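Local atomic coordinates of gamma-glutamyl-gamma-aminobutyraldehyde dehydrogenase (Burkholderia cenocepacia, PDB entry 4LIH), a protein that probably oxidises gamma-glutamyl-gamma-aminobutyraldehyde and related aldehydes to carboxylic acids, using NAD(P)+ as the electron acceptor. Residues A[94-99]-A[135-140]; A[101-106]-A[131-136]. One frame throughout, in Å; residues are numbered along the deposited sequence.

Interaction 1. Residues A[94-99]-A[135-140]; sequences VLLRWA and CVEWFA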
loop_
_atom_site.group_PDB
_atom_site.type_symbol
_atom_site.label_atom_id
_atom_site.label_comp_id
_atom_site.label_asym_id
_atom_site.label_seq_id
_atom_site.Cartn_x
_atom_site.Cartn_y
_atom_site.Cartn_z
ATOM N N VAL A 94 4.320 7.241 24.755
ATOM C CA VAL A 94 5.529 6.908 25.544
ATOM C C VAL A 94 6.820 7.100 24.741
ATOM O O VAL A 94 7.742 7.723 25.221
ATOM C CB VAL A 94 5.440 5.499 26.150
ATOM C CG1 VAL A 94 6.743 5.073 26.800
ATOM C CG2 VAL A 94 4.298 5.436 27.152
ATOM N N LEU A 95 6.870 6.585 23.516
ATOM C CA LEU A 95 8.062 6.722 22.704
ATOM C C LEU A 95 8.371 8.191 22.368
ATOM O O LEU A 95 9.516 8.603 22.427
ATOM C CB LEU A 95 7.986 5.847 21.443
ATOM C CG LEU A 95 7.917 4.349 21.715
ATOM C CD1 LEU A 95 7.494 3.634 20.429
ATOM C CD2 LEU A 95 9.254 3.821 22.238
ATOM N N LEU A 96 7.358 8.982 22.037
ATOM C CA LEU A 96 7.557 10.421 21.899
ATOM C C LEU A 96 8.164 11.070 23.158
ATOM O O LEU A 96 9.075 11.920 23.051
ATOM C CB LEU A 96 6.246 11.139 21.474
ATOM C CG LEU A 96 5.762 10.837 20.053
ATOM C CD1 LEU A 96 4.504 11.679 19.701
ATOM C CD2 LEU A 96 6.860 11.149 19.123
ATOM N N ARG A 97 7.680 10.697 24.344
ATOM C CA ARG A 97 8.231 11.260 25.554
ATOM C C ARG A 97 9.715 10.889 25.741
ATOM O O ARG A 97 10.500 11.669 26.231
ATOM C CB ARG A 97 7.416 10.821 26.771
ATOM C CG ARG A 97 7.955 11.294 28.102
ATOM C CD ARG A 97 7.912 12.799 28.182
ATOM N NE ARG A 97 8.489 13.322 29.417
ATOM C CZ ARG A 97 9.134 14.474 29.511
ATOM N NH1 ARG A 97 9.322 15.228 28.448
ATOM N NH2 ARG A 97 9.635 14.851 30.678
ATOM N N TRP A 98 10.093 9.686 25.338
ATOM C CA TRP A 98 11.477 9.232 25.500
ATOM C C TRP A 98 12.394 10.035 24.591
ATOM O O TRP A 98 13.434 10.554 25.024
ATOM C CB TRP A 98 11.548 7.744 25.183
ATOM C CG TRP A 98 12.861 7.089 25.343
ATOM C CD1 TRP A 98 13.886 7.444 26.159
ATOM C CD2 TRP A 98 13.236 5.869 24.721
ATOM N NE1 TRP A 98 14.897 6.506 26.074
ATOM C CE2 TRP A 98 14.534 5.557 25.151
ATOM C CE3 TRP A 98 12.610 5.039 23.790
ATOM C CZ2 TRP A 98 15.195 4.410 24.740
ATOM C CZ3 TRP A 98 13.289 3.913 23.360
ATOM C CH2 TRP A 98 14.552 3.604 23.852
ATOM N N ALA A 99 11.960 10.204 23.349
ATOM C CA ALA A 99 12.673 11.009 22.402
ATOM C C ALA A 99 12.796 12.455 22.853
ATOM O O ALA A 99 13.881 13.038 22.732
ATOM C CB ALA A 99 11.984 10.966 21.051
ATOM N N CYS A 135 14.694 8.909 14.886
ATOM C CA CYS A 135 14.330 7.535 14.597
ATOM C C CYS A 135 13.217 7.025 15.528
ATOM O O CYS A 135 12.209 6.465 15.072
ATOM C CB CYS A 135 15.554 6.639 14.611
ATOM S SG CYS A 135 15.203 4.905 14.285
ATOM N N VAL A 136 13.357 7.267 16.818
ATOM C CA VAL A 136 12.342 6.877 17.768
ATOM C C VAL A 136 10.998 7.592 17.457
ATOM O O VAL A 136 9.931 6.976 17.456
ATOM C CB VAL A 136 12.802 7.165 19.189
ATOM C CG1 VAL A 136 11.646 6.956 20.170
ATOM C CG2 VAL A 136 13.983 6.253 19.528
ATOM N N GLU A 137 11.050 8.885 17.210
ATOM C CA GLU A 137 9.849 9.640 16.925
ATOM C C GLU A 137 9.104 9.166 15.694
ATOM O O GLU A 137 7.843 9.137 15.662
ATOM C CB GLU A 137 10.178 11.143 16.751
ATOM C CG GLU A 137 10.625 11.860 18.032
ATOM C CD GLU A 137 11.454 13.117 17.798
ATOM O OE1 GLU A 137 11.891 13.464 16.679
ATOM O OE2 GLU A 137 11.719 13.788 18.787
ATOM N N TRP A 138 9.865 8.841 14.649
ATOM C CA TRP A 138 9.267 8.475 13.349
ATOM C C TRP A 138 8.567 7.130 13.496
ATOM O O TRP A 138 7.420 6.969 13.105
ATOM C CB TRP A 138 10.352 8.421 12.287
ATOM C CG TRP A 138 9.897 8.384 10.864
ATOM C CD1 TRP A 138 9.716 9.449 10.036
ATOM C CD2 TRP A 138 9.609 7.225 10.094
ATOM N NE1 TRP A 138 9.292 9.028 8.786
ATOM C CE2 TRP A 138 9.257 7.663 8.779
ATOM C CE3 TRP A 138 9.581 5.863 10.381
ATOM C CZ2 TRP A 138 8.875 6.779 7.760
ATOM C CZ3 TRP A 138 9.242 4.961 9.338
ATOM C CH2 TRP A 138 8.893 5.453 8.037
ATOM N N PHE A 139 9.214 6.169 14.150
ATOM C CA PHE A 139 8.526 4.892 14.320
ATOM C C PHE A 139 7.322 5.015 15.260
ATOM O O PHE A 139 6.314 4.361 15.040
ATOM C CB PHE A 139 9.481 3.753 14.689
ATOM C CG PHE A 139 10.307 3.277 13.506
ATOM C CD1 PHE A 139 9.713 2.497 12.487
ATOM C CD2 PHE A 139 11.608 3.729 13.335
ATOM C CE1 PHE A 139 10.458 2.060 11.381
ATOM C CE2 PHE A 139 12.332 3.326 12.229
ATOM C CZ PHE A 139 11.766 2.504 11.266
ATOM N N ALA A 140 7.422 5.897 16.261
ATOM C CA ALA A 140 6.322 6.175 17.156
ATOM C C ALA A 140 5.167 6.718 16.342
ATOM O O ALA A 140 4.009 6.276 16.467
ATOM C CB ALA A 140 6.727 7.203 18.202
HETATM O O HOH W 1 9.372 13.681 20.866
#

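Interaction 2. Residues A[101-106]-A[131-136]; sequences LMREHL and GAAYCV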
loop_
_atom_site.group_PDB
_atom_site.type_symbol
_atom_site.label_atom_id
_atom_site.label_comp_id
_atom_site.label_asym_id
_atom_site.label_seq_id
_atom_site.Cartn_x
_atom_site.Cartn_y
_atom_site.Cartn_z
ATOM N N LEU A 101 12.863 13.433 25.908
ATOM C CA LEU A 101 13.894 13.363 26.932
ATOM C C LEU A 101 15.287 13.303 26.331
ATOM O O LEU A 101 16.195 14.014 26.791
ATOM C CB LEU A 101 13.670 12.204 27.895
ATOM C CG LEU A 101 12.532 12.402 28.909
ATOM C CD1 LEU A 101 12.180 11.076 29.538
ATOM C CD2 LEU A 101 12.889 13.392 29.997
ATOM N N MET A 102 15.484 12.484 25.302
ATOM C CA MET A 102 16.791 12.442 24.661
ATOM C C MET A 102 17.177 13.855 24.230
ATOM O O MET A 102 18.314 14.279 24.428
ATOM C CB MET A 102 16.819 11.546 23.439
ATOM C CG MET A 102 16.611 10.084 23.730
ATOM S SD MET A 102 16.765 9.109 22.194
ATOM C CE MET A 102 15.978 7.666 22.821
ATOM N N ARG A 103 16.226 14.568 23.652
ATOM C CA ARG A 103 16.471 15.897 23.184
ATOM C C ARG A 103 16.770 16.875 24.346
ATOM O O ARG A 103 17.654 17.729 24.233
ATOM C CB ARG A 103 15.292 16.382 22.325
ATOM C CG ARG A 103 15.214 15.653 21.007
ATOM C CD ARG A 103 14.125 16.225 20.103
ATOM N NE ARG A 103 13.963 15.433 18.878
ATOM C CZ ARG A 103 14.718 15.543 17.779
ATOM N NH1 ARG A 103 15.732 16.423 17.687
ATOM N NH2 ARG A 103 14.463 14.759 16.744
ATOM N N GLU A 104 16.050 16.737 25.448
ATOM C CA GLU A 104 16.286 17.550 26.635
ATOM C C GLU A 104 17.702 17.305 27.200
ATOM O O GLU A 104 18.353 18.208 27.720
ATOM C CB GLU A 104 15.276 17.219 27.727
ATOM C CG GLU A 104 13.882 17.769 27.509
ATOM C CD GLU A 104 12.966 17.337 28.627
ATOM O OE1 GLU A 104 13.428 17.371 29.772
ATOM O OE2 GLU A 104 11.811 16.944 28.352
ATOM N N HIS A 105 18.158 16.069 27.107
ATOM C CA HIS A 105 19.492 15.692 27.557
ATOM C C HIS A 105 20.498 15.636 26.401
ATOM O O HIS A 105 21.521 14.958 26.488
ATOM C CB HIS A 105 19.418 14.349 28.270
ATOM C CG HIS A 105 18.637 14.396 29.548
ATOM N ND1 HIS A 105 19.241 14.606 30.772
ATOM C CD2 HIS A 105 17.311 14.281 29.800
ATOM C CE1 HIS A 105 18.324 14.606 31.723
ATOM N NE2 HIS A 105 17.145 14.407 31.162
ATOM N N LEU A 106 20.232 16.371 25.332
ATOM C CA LEU A 106 21.092 16.271 24.158
ATOM C C LEU A 106 22.570 16.573 24.452
ATOM O O LEU A 106 23.435 15.878 23.920
ATOM C CB LEU A 106 20.602 17.138 23.001
ATOM C CG LEU A 106 21.535 17.068 21.777
ATOM C CD1 LEU A 106 20.770 16.916 20.478
ATOM C CD2 LEU A 106 22.435 18.276 21.718
ATOM N N GLY A 131 19.532 12.272 15.424
ATOM C CA GLY A 131 19.196 11.110 14.561
ATOM C C GLY A 131 18.517 10.026 15.386
ATOM O O GLY A 131 17.547 9.445 14.961
ATOM N N ALA A 132 19.040 9.747 16.577
ATOM C CA ALA A 132 18.434 8.741 17.435
ATOM C C ALA A 132 17.007 9.110 17.809
ATOM O O ALA A 132 16.104 8.227 17.825
ATOM C CB ALA A 132 19.272 8.522 18.716
ATOM N N ALA A 133 16.831 10.378 18.190
ATOM C CA ALA A 133 15.566 10.887 18.678
ATOM C C ALA A 133 14.573 10.867 17.501
ATOM O O ALA A 133 13.487 10.375 17.674
ATOM C CB ALA A 133 15.710 12.274 19.230
ATOM N N TYR A 134 15.048 11.261 16.294
ATOM C CA TYR A 134 14.204 11.262 15.061
ATOM C C TYR A 134 13.776 9.866 14.724
ATOM O O TYR A 134 12.613 9.617 14.425
ATOM C CB TYR A 134 14.908 11.942 13.912
ATOM C CG TYR A 134 14.372 11.696 12.473
ATOM C CD1 TYR A 134 13.084 12.060 12.089
ATOM C CD2 TYR A 134 15.215 11.210 11.489
ATOM C CE1 TYR A 134 12.607 11.875 10.804
ATOM C CE2 TYR A 134 14.772 11.040 10.183
ATOM C CZ TYR A 134 13.489 11.372 9.828
ATOM O OH TYR A 134 13.087 11.174 8.515
ATOM N N CYS A 135 14.694 8.909 14.886
ATOM C CA CYS A 135 14.330 7.535 14.597
ATOM C C CYS A 135 13.217 7.025 15.528
ATOM O O CYS A 135 12.209 6.465 15.072
ATOM C CB CYS A 135 15.554 6.639 14.611
ATOM S SG CYS A 135 15.203 4.905 14.285
ATOM N N VAL A 136 13.357 7.267 16.818
ATOM C CA VAL A 136 12.342 6.877 17.768
ATOM C C VAL A 136 10.998 7.592 17.457
ATOM O O VAL A 136 9.931 6.976 17.456
ATOM C CB VAL A 136 12.802 7.165 19.189
ATOM C CG1 VAL A 136 11.646 6.956 20.170
ATOM C CG2 VAL A 136 13.983 6.253 19.528
#

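Interaction 1. Residues A[94-99]-A[135-140]
Val136 pushes CG1 into the groove between Leu95 and Ala99, where it lies 3.5 Å from Leu95 O and 4.1 Å from Ala99 CB. With CG1 anti to the backbone N (chi1 171°), this methyl is the branch that meets segment 94-99, and it also touches Trp98 CE3 obliquely. One turn on, the small Ala140 lets the backbones come close: its CB sits 3.7 Å from Leu95 CB. Glu137 adds its aliphatic part, CG pressing against Ala99 CB at 3.4 Å. Here the packing is tight, and the side-chain atoms that meet are carbons. The partly exposed flank is looser. Leu96 and Glu137 cross at about a right angle, Leu96 CD2 resting 4.0 Å from Glu137 CG. Beyond CG the glutamate runs extended past the alanine methyl. A water then bridges the helices, donating to Leu96 O at 2.8 Å and to Glu137 OE2 at 3.1 Å; OE2 is also paired with Arg103. The two segments run nearly antiparallel, at 165°, with axes 8.5 Å apart. Helices 178-191 and 206-218 pack on Trp98, the former supplying Phe186 as its stacking partner, and Glu141 of the second subunit packs on Leu96.

Interaction 2. Residues A[101-106]-A[131-136]
Met102 and Ala133 mark the nearest backbone approach, their CA atoms 6.3 Å apart, where the last turn of helix 88-104 passes the middle of helix 121-142. His105 then leaves helical geometry and occupies the N-cap position of helix 106-117. Met102 reaches across in extended form: SD lies 4.1 Å from Ala133 CA and 4.3 Å from Ala132 CB, and the terminal CE meets CG2, the other methyl of Val136, at 4.1 Å, the two side chains crossing at about a right angle. Beside this buried patch Arg103 lays its guanidinium over Ala133, whose CB stands 3.4 Å above the plane, offset toward the rim. The chain, extended from CG to NE, brings the group over Ala133, and chi4 of -82° turns its plane across the chain so that a face meets the methyl. NE, held by Glu137 OE2, would help to fix the flat group there. Tyr134 OH is hydrogen-bonded to Met469 N, and its ring meets Arg89 of the second subunit in a cation-pi contact. This is antiparallel helix packing within the aldehyde dehydrogenase fold, small alanines on one helix receiving long side chains from the other.

Interactions 1 and 2 are successive parts of one interface between helices 88-104 and 121-142, their centres about 8 Å apart. Val136 belongs to both and splits its methyls between them, while Ala99 CB of the first touches Ala133 O of the second at 3.7 Å. Two salt bridges tie the parts together: Glu137 OE2 to Arg103 NE at 2.8 Å joins the two helices, and Arg97 NH1 to Glu104 OE2 at 3.0 Å runs along helix 88-104. OE2 of Glu137 thus serves both, accepting from the bridging water and pairing with Arg103 NE. Both interactions lie away from the predicted active-site residue Glu274.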